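Local coordinates for protein UDP-4-amino-4,6-dideoxy-N-acetyl-beta-L-altrosamine transaminase (PDB 2FNU) that transfers an amino group from glutamate to a UDP-linked 4-keto sugar in the second step of pseudaminic acid biosynthesis, using a pyridoxal phosphate cofactor, at residues S83-A88 with K317-Y322; P98-I103 with F329-L334. All blocks are in the same frame, centred on the assembly; numbering follows the deposited sequence.

Contact 1: residues S83-A88 with K317-Y322; sequences SFVATA and KPIYQY. With PMP (4'-deoxy-4'-aminopyridoxal-5'-phosphate), chain E; UD1 (uridine-diphosphate-N-acetylglucosamine), chain F.
S83 O and K317 O are joined through one water, which donates to both, at 2.7 Å to K317 O. The same S83 O lies 3.7 Å from I319 CD1. I319 fills the middle of the contact. With CG2 anti to the backbone N (chi1 -68°), CG2 packs against A88 CB at 3.9 Å. The CG1 arm carries CD1 to F84 O as well. V85 CG2 meets the Y322 ring obliquely, 3.8 Å from CE2. Y322 OH binds a second water, which takes a weak bond from V85 N. S83, F84 and T87, around the start of helix 86-93, line the cofactor site of this DegT/DnrJ/EryC1 aminotransferase. The CB of F84 points away from 317-322. Over one face its ring has PMP N4A and the sugar of UD1, and V85 CG1 lies over the opposite face, toward the rim. F84 CB sits 3.6 Å from PMP C3. S83 OG donates to T87 OG1 at 2.8 Å, and D154 also bonds that hydroxyl, so two groups fix its rotation. T87 OG1 in turn lies 3.6 Å from PMP N1. H210 of the second subunit meets the F84 ring edge-to-face.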
loop_
_atom_site.group_PDB
_atom_site.type_symbol
_atom_site.label_atom_id
_atom_site.label_comp_id
_atom_site.label_asym_id
_atom_site.label_seq_id
_atom_site.Cartn_x
_atom_site.Cartn_y
_atom_site.Cartn_z
ATOM N N SER B 83 -15.181 13.583 -8.161
ATOM C CA SER B 83 -14.473 12.309 -8.042
ATOM C C SER B 83 -14.185 12.088 -6.592
ATOM O O SER B 83 -14.387 13.000 -5.771
ATOM C CB SER B 83 -13.146 12.312 -8.801
ATOM O OG SER B 83 -12.648 10.979 -8.814
ATOM N N PHE B 84 -13.716 10.889 -6.261
ATOM C CA PHE B 84 -13.200 10.700 -4.906
ATOM C C PHE B 84 -11.941 11.543 -4.721
ATOM O O PHE B 84 -11.203 11.765 -5.672
ATOM C CB PHE B 84 -12.903 9.229 -4.623
ATOM C CG PHE B 84 -12.532 8.965 -3.192
ATOM C CD1 PHE B 84 -13.441 9.219 -2.178
ATOM C CD2 PHE B 84 -11.254 8.542 -2.863
ATOM C CE1 PHE B 84 -13.095 9.013 -0.834
ATOM C CE2 PHE B 84 -10.891 8.325 -1.521
ATOM C CZ PHE B 84 -11.814 8.571 -0.514
ATOM N N VAL B 85 -11.694 12.013 -3.497
ATOM C CA VAL B 85 -10.612 12.973 -3.288
ATOM C C VAL B 85 -9.236 12.464 -3.746
ATOM O O VAL B 85 -8.360 13.261 -4.136
ATOM C CB VAL B 85 -10.585 13.458 -1.814
ATOM C CG1 VAL B 85 -10.047 12.349 -0.879
ATOM C CG2 VAL B 85 -9.778 14.741 -1.663
ATOM N N ALA B 86 -9.036 11.149 -3.719
ATOM C CA ALA B 86 -7.737 10.581 -4.103
ATOM C C ALA B 86 -7.267 11.035 -5.479
ATOM O O ALA B 86 -6.069 11.181 -5.700
ATOM C CB ALA B 86 -7.783 9.047 -4.060
ATOM N N THR B 87 -8.202 11.221 -6.421
ATOM C CA THR B 87 -7.817 11.585 -7.785
ATOM C C THR B 87 -7.008 12.874 -7.776
ATOM O O THR B 87 -6.028 13.022 -8.522
ATOM C CB THR B 87 -9.068 11.759 -8.653
ATOM O OG1 THR B 87 -9.898 10.591 -8.546
ATOM C CG2 THR B 87 -8.678 11.940 -10.129
ATOM N N ALA B 88 -7.411 13.799 -6.905
ATOM C CA ALA B 88 -6.733 15.092 -6.787
ATOM C C ALA B 88 -5.632 15.094 -5.722
ATOM O O ALA B 88 -4.604 15.747 -5.924
ATOM C CB ALA B 88 -7.733 16.213 -6.514
ATOM N N LYS B 317 -18.905 15.081 -2.947
ATOM C CA LYS B 317 -18.635 16.483 -2.608
ATOM C C LYS B 317 -17.610 17.052 -3.596
ATOM O O LYS B 317 -16.581 16.437 -3.830
ATOM C CB LYS B 317 -18.103 16.564 -1.176
ATOM C CG LYS B 317 -17.689 17.931 -0.667
ATOM C CD LYS B 317 -17.449 17.795 0.844
ATOM C CE LYS B 317 -16.973 19.057 1.510
ATOM N NZ LYS B 317 -16.959 18.816 2.997
ATOM N N PRO B 318 -17.902 18.212 -4.206
ATOM C CA PRO B 318 -16.901 18.801 -5.101
ATOM C C PRO B 318 -15.569 18.943 -4.382
ATOM O O PRO B 318 -15.521 19.485 -3.282
ATOM C CB PRO B 318 -17.512 20.165 -5.452
ATOM C CG PRO B 318 -19.039 19.888 -5.403
ATOM C CD PRO B 318 -19.158 18.994 -4.185
ATOM N N ILE B 319 -14.490 18.458 -4.994
ATOM C CA ILE B 319 -13.202 18.368 -4.303
ATOM C C ILE B 319 -12.693 19.720 -3.805
ATOM O O ILE B 319 -12.085 19.816 -2.730
ATOM C CB ILE B 319 -12.147 17.656 -5.192
ATOM C CG1 ILE B 319 -12.517 16.174 -5.371
ATOM C CG2 ILE B 319 -10.745 17.800 -4.628
ATOM C CD1 ILE B 319 -11.741 15.475 -6.498
ATOM N N TYR B 320 -12.969 20.765 -4.575
ATOM C CA TYR B 320 -12.469 22.116 -4.209
ATOM C C TYR B 320 -13.147 22.660 -2.936
ATOM O O TYR B 320 -12.714 23.684 -2.414
ATOM C CB TYR B 320 -12.630 23.097 -5.382
ATOM C CG TYR B 320 -14.070 23.228 -5.864
ATOM C CD1 TYR B 320 -14.474 22.663 -7.080
ATOM C CD2 TYR B 320 -15.030 23.887 -5.094
ATOM C CE1 TYR B 320 -15.799 22.764 -7.517
ATOM C CE2 TYR B 320 -16.371 23.985 -5.524
ATOM C CZ TYR B 320 -16.737 23.424 -6.747
ATOM O OH TYR B 320 -18.043 23.500 -7.180
ATOM N N GLN B 321 -14.210 21.999 -2.468
ATOM C CA GLN B 321 -14.884 22.382 -1.220
ATOM C C GLN B 321 -14.117 21.957 0.037
ATOM O O GLN B 321 -14.389 22.479 1.135
ATOM C CB GLN B 321 -16.298 21.773 -1.133
ATOM C CG GLN B 321 -17.382 22.369 -2.029
ATOM C CD GLN B 321 -18.814 21.930 -1.604
ATOM O OE1 GLN B 321 -19.026 21.387 -0.500
ATOM N NE2 GLN B 321 -19.796 22.186 -2.473
ATOM N N TYR B 322 -13.223 20.970 -0.097
ATOM C CA TYR B 322 -12.486 20.493 1.074
ATOM C C TYR B 322 -11.547 21.574 1.593
ATOM O O TYR B 322 -10.982 22.342 0.810
ATOM C CB TYR B 322 -11.689 19.238 0.725
ATOM C CG TYR B 322 -12.524 17.983 0.598
ATOM C CD1 TYR B 322 -13.294 17.507 1.673
ATOM C CD2 TYR B 322 -12.511 17.236 -0.589
ATOM C CE1 TYR B 322 -14.043 16.336 1.567
ATOM C CE2 TYR B 322 -13.266 16.063 -0.714
ATOM C CZ TYR B 322 -14.013 15.611 0.378
ATOM O OH TYR B 322 -14.778 14.465 0.330
HETATM N N1 PMP E . -10.585 7.149 -7.738
HETATM C C2 PMP E . -11.939 6.961 -7.640
HETATM C C2A PMP E . -12.829 7.531 -8.720
HETATM C C3 PMP E . -12.454 6.240 -6.554
HETATM O O3 PMP E . -13.797 6.011 -6.452
HETATM C C4 PMP E . -11.591 5.731 -5.554
HETATM C C4A PMP E . -12.125 5.025 -4.327
HETATM N N4A PMP E . -13.406 5.546 -3.901
HETATM C C5 PMP E . -10.210 5.885 -5.716
HETATM C C6 PMP E . -9.734 6.547 -6.847
HETATM C C5A PMP E . -9.219 5.330 -4.709
HETATM O O4P PMP E . -9.156 3.932 -4.922
HETATM P P PMP E . -8.634 2.965 -3.738
HETATM O O1P PMP E . -9.762 2.887 -2.737
HETATM O O2P PMP E . -8.427 1.634 -4.397
HETATM O O3P PMP E . -7.355 3.520 -3.171
HETATM C "C1'" UD1 F . -14.598 5.930 -0.640
HETATM C "C2'" UD1 F . -15.422 6.351 -1.869
HETATM C "C3'" UD1 F . -15.470 5.267 -2.941
HETATM C "C4'" UD1 F . -14.066 4.710 -3.215
HETATM C "C5'" UD1 F . -13.268 4.344 -1.949
HETATM C "C6'" UD1 F . -13.703 3.001 -1.356
HETATM C "C7'" UD1 F . -17.157 7.978 -1.210
HETATM C "C8'" UD1 F . -18.524 8.196 -0.619
HETATM N "N2'" UD1 F . -16.775 6.719 -1.449
HETATM O "O1'" UD1 F . -15.319 4.975 0.141
HETATM O "O3'" UD1 F . -16.003 5.810 -4.171
HETATM O "O5'" UD1 F . -13.300 5.402 -0.977
HETATM O "O7'" UD1 F . -16.443 8.920 -1.459
HETATM N N1 UD1 F . -18.327 -1.905 2.574
HETATM C C2 UD1 F . -18.441 -3.309 2.526
HETATM N N3 UD1 F . -17.343 -4.074 2.635
HETATM C C4 UD1 F . -16.125 -3.539 2.800
HETATM C C5 UD1 F . -15.944 -2.157 2.855
HETATM C C6 UD1 F . -17.050 -1.323 2.748
HETATM O O2 UD1 F . -19.572 -3.835 2.378
HETATM O O4 UD1 F . -15.138 -4.292 2.897
HETATM C C1B UD1 F . -19.554 -1.090 2.466
HETATM C C2B UD1 F . -20.113 -0.915 3.871
HETATM O "O2'" UD1 F . -21.535 -1.068 3.833
HETATM C C3B UD1 F . -19.739 0.501 4.249
HETATM C C4B UD1 F . -19.712 1.206 2.909
HETATM O O4B UD1 F . -19.289 0.224 1.957
HETATM O O3B UD1 F . -20.676 1.117 5.141
HETATM C C5B UD1 F . -18.730 2.360 2.939
HETATM O O5B UD1 F . -18.746 2.976 1.659
HETATM P PA UD1 F . -18.175 4.479 1.511
HETATM O O1A UD1 F . -18.137 4.822 0.029
HETATM O O2A UD1 F . -18.944 5.372 2.470
HETATM O O3A UD1 F . -16.688 4.185 2.080
HETATM P PB UD1 F . -15.396 5.102 1.752
HETATM O O1B UD1 F . -15.685 6.550 2.118
HETATM O O2B UD1 F . -14.185 4.382 2.327
HETATM O O HOH W 1 -14.824 14.448 -3.426
HETATM O O HOH W 2 -14.040 12.667 -1.587
#

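Contact 2: residues P98-I103 with F329-L334; sequences PVFAGI and FNTAPL
L334 reaches F100, A101 and G102 with a single methyl, CD1. This methyl lies 3.5 Å from A101 O, and F100 O and F100 CB are close to it as well. L334 CG is anti to the carbonyl carbon (chi1 -62°) and CD1 continues the chain outward (chi2 164°), so the branch extends to the backbone where the strand ends. F100 is the second large contributor. Its bond to CB points toward 329-334, and its CD1 is 4.4 Å from T331 CG2, an oblique and rather loose approach. F329 closes the other end of the contact. Its CZ touches P98 CD at 3.9 Å, and the two side chains cross at about a right angle. L92 of helix 86-93 packs on both P98 and F329. Strand 97-100 is an outermost strand of the seven-stranded mixed sheet within this chain, and it pairs in parallel with strand 76-79. The segment 329-334 links helix 323-328 to helix 335-343 and runs along this part of the sheet. The two segments are 14° apart in direction and draw together, from 9.4 Å between the CA atoms of P98 and F329 to 6.3 Å between those of G102 and L334. They share no backbone bonds, so 329-334 does not extend the sheet. The contact rests on apolar packing. It leaves A101 O buried beside a methyl with no polar partner in the model, which probably costs some stability.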
loop_
_atom_site.group_PDB
_atom_site.type_symbol
_atom_site.label_atom_id
_atom_site.label_comp_id
_atom_site.label_asym_id
_atom_site.label_seq_id
_atom_site.Cartn_x
_atom_site.Cartn_y
_atom_site.Cartn_z
ATOM N N PRO B 98 -4.300 20.994 -9.419
ATOM C CA PRO B 98 -5.516 20.606 -10.147
ATOM C C PRO B 98 -6.250 21.837 -10.638
ATOM O O PRO B 98 -6.380 22.812 -9.900
ATOM C CB PRO B 98 -6.360 19.875 -9.100
ATOM C CG PRO B 98 -5.879 20.407 -7.782
ATOM C CD PRO B 98 -4.407 20.746 -7.967
ATOM N N VAL B 99 -6.752 21.762 -11.870
ATOM C CA VAL B 99 -7.597 22.806 -12.421
ATOM C C VAL B 99 -8.946 22.170 -12.698
ATOM O O VAL B 99 -9.050 21.301 -13.550
ATOM C CB VAL B 99 -6.961 23.393 -13.695
ATOM C CG1 VAL B 99 -7.850 24.471 -14.301
ATOM C CG2 VAL B 99 -5.585 23.965 -13.359
ATOM N N PHE B 100 -9.969 22.558 -11.943
ATOM C CA PHE B 100 -11.250 21.843 -11.995
ATOM C C PHE B 100 -12.162 22.320 -13.127
ATOM O O PHE B 100 -12.453 23.510 -13.234
ATOM C CB PHE B 100 -11.975 21.943 -10.639
ATOM C CG PHE B 100 -11.242 21.238 -9.531
ATOM C CD1 PHE B 100 -10.588 21.951 -8.535
ATOM C CD2 PHE B 100 -11.163 19.849 -9.524
ATOM C CE1 PHE B 100 -9.879 21.266 -7.517
ATOM C CE2 PHE B 100 -10.469 19.160 -8.505
ATOM C CZ PHE B 100 -9.835 19.878 -7.504
ATOM N N ALA B 101 -12.588 21.371 -13.968
ATOM C CA ALA B 101 -13.483 21.642 -15.089
ATOM C C ALA B 101 -14.933 21.452 -14.688
ATOM O O ALA B 101 -15.235 20.751 -13.720
ATOM C CB ALA B 101 -13.165 20.697 -16.250
ATOM N N GLY B 102 -15.834 22.043 -15.461
ATOM C CA GLY B 102 -17.247 21.734 -15.308
ATOM C C GLY B 102 -17.556 20.288 -15.665
ATOM O O GLY B 102 -16.763 19.598 -16.331
ATOM N N ILE B 103 -18.719 19.825 -15.221
ATOM C CA ILE B 103 -19.175 18.475 -15.509
ATOM C C ILE B 103 -20.534 18.512 -16.215
ATOM O O ILE B 103 -21.168 19.564 -16.338
ATOM C CB ILE B 103 -19.264 17.604 -14.238
ATOM C CG1 ILE B 103 -20.278 18.187 -13.246
ATOM C CG2 ILE B 103 -17.879 17.426 -13.573
ATOM C CD1 ILE B 103 -21.041 17.099 -12.502
ATOM N N PHE B 329 -6.059 27.039 -2.709
ATOM C CA PHE B 329 -6.506 27.620 -3.977
ATOM C C PHE B 329 -7.704 28.545 -3.774
ATOM O O PHE B 329 -8.374 28.474 -2.748
ATOM C CB PHE B 329 -6.856 26.486 -4.964
ATOM C CG PHE B 329 -5.785 25.418 -5.079
ATOM C CD1 PHE B 329 -5.989 24.142 -4.557
ATOM C CD2 PHE B 329 -4.569 25.691 -5.694
ATOM C CE1 PHE B 329 -4.998 23.148 -4.657
ATOM C CE2 PHE B 329 -3.579 24.715 -5.796
ATOM C CZ PHE B 329 -3.786 23.443 -5.276
ATOM N N ASN B 330 -7.973 29.415 -4.744
ATOM C CA ASN B 330 -9.180 30.243 -4.697
ATOM C C ASN B 330 -10.103 29.777 -5.805
ATOM O O ASN B 330 -10.103 30.336 -6.909
ATOM C CB ASN B 330 -8.847 31.736 -4.854
ATOM N N THR B 331 -10.869 28.729 -5.518
ATOM C CA THR B 331 -11.698 28.110 -6.544
ATOM C C THR B 331 -13.114 28.623 -6.452
ATOM O O THR B 331 -13.804 28.378 -5.457
ATOM C CB THR B 331 -11.740 26.579 -6.399
ATOM O OG1 THR B 331 -10.434 26.098 -6.057
ATOM C CG2 THR B 331 -12.199 25.935 -7.706
ATOM N N ALA B 332 -13.546 29.327 -7.488
ATOM C CA ALA B 332 -14.947 29.702 -7.585
ATOM C C ALA B 332 -15.762 28.402 -7.717
ATOM O O ALA B 332 -15.390 27.521 -8.497
ATOM C CB ALA B 332 -15.168 30.594 -8.788
ATOM N N PRO B 333 -16.856 28.269 -6.951
ATOM C CA PRO B 333 -17.689 27.078 -7.155
ATOM C C PRO B 333 -18.174 26.958 -8.595
ATOM O O PRO B 333 -18.414 27.969 -9.269
ATOM C CB PRO B 333 -18.871 27.299 -6.203
ATOM C CG PRO B 333 -18.298 28.211 -5.117
ATOM C CD PRO B 333 -17.375 29.130 -5.872
ATOM N N LEU B 334 -18.306 25.720 -9.063
ATOM C CA LEU B 334 -18.805 25.438 -10.399
ATOM C C LEU B 334 -20.253 24.990 -10.303
ATOM O O LEU B 334 -20.555 23.967 -9.667
ATOM C CB LEU B 334 -17.979 24.323 -11.034
ATOM C CG LEU B 334 -16.492 24.655 -11.213
ATOM C CD1 LEU B 334 -15.714 23.379 -11.463
ATOM C CD2 LEU B 334 -16.311 25.633 -12.378
#

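The centres of the two contacts are 10 Å apart, on the same side of the chain's centre. Their segments alternate along the chain: 83-88, 98-103, 317-322, 329-334. Helix 86-93 and strand 97-100 follow each other on the early side, and helix 323-328 joins 317-322 to 329-334 on the late side. The contacts also touch directly. I319 CG2 packs on F100 CZ at 3.7 Å, Y320 CB on T331 CG2, and Y320 OH probably bonds L334 N at 2.9 Å. Contact 1 borders the cofactor and the second subunit. Contact 2 lies farther out, at the sheet edge. Together they pack residues 317-334 on helix 86-93 and edge strand 97-100. Only contact 1 includes residues lining the cofactor pocket.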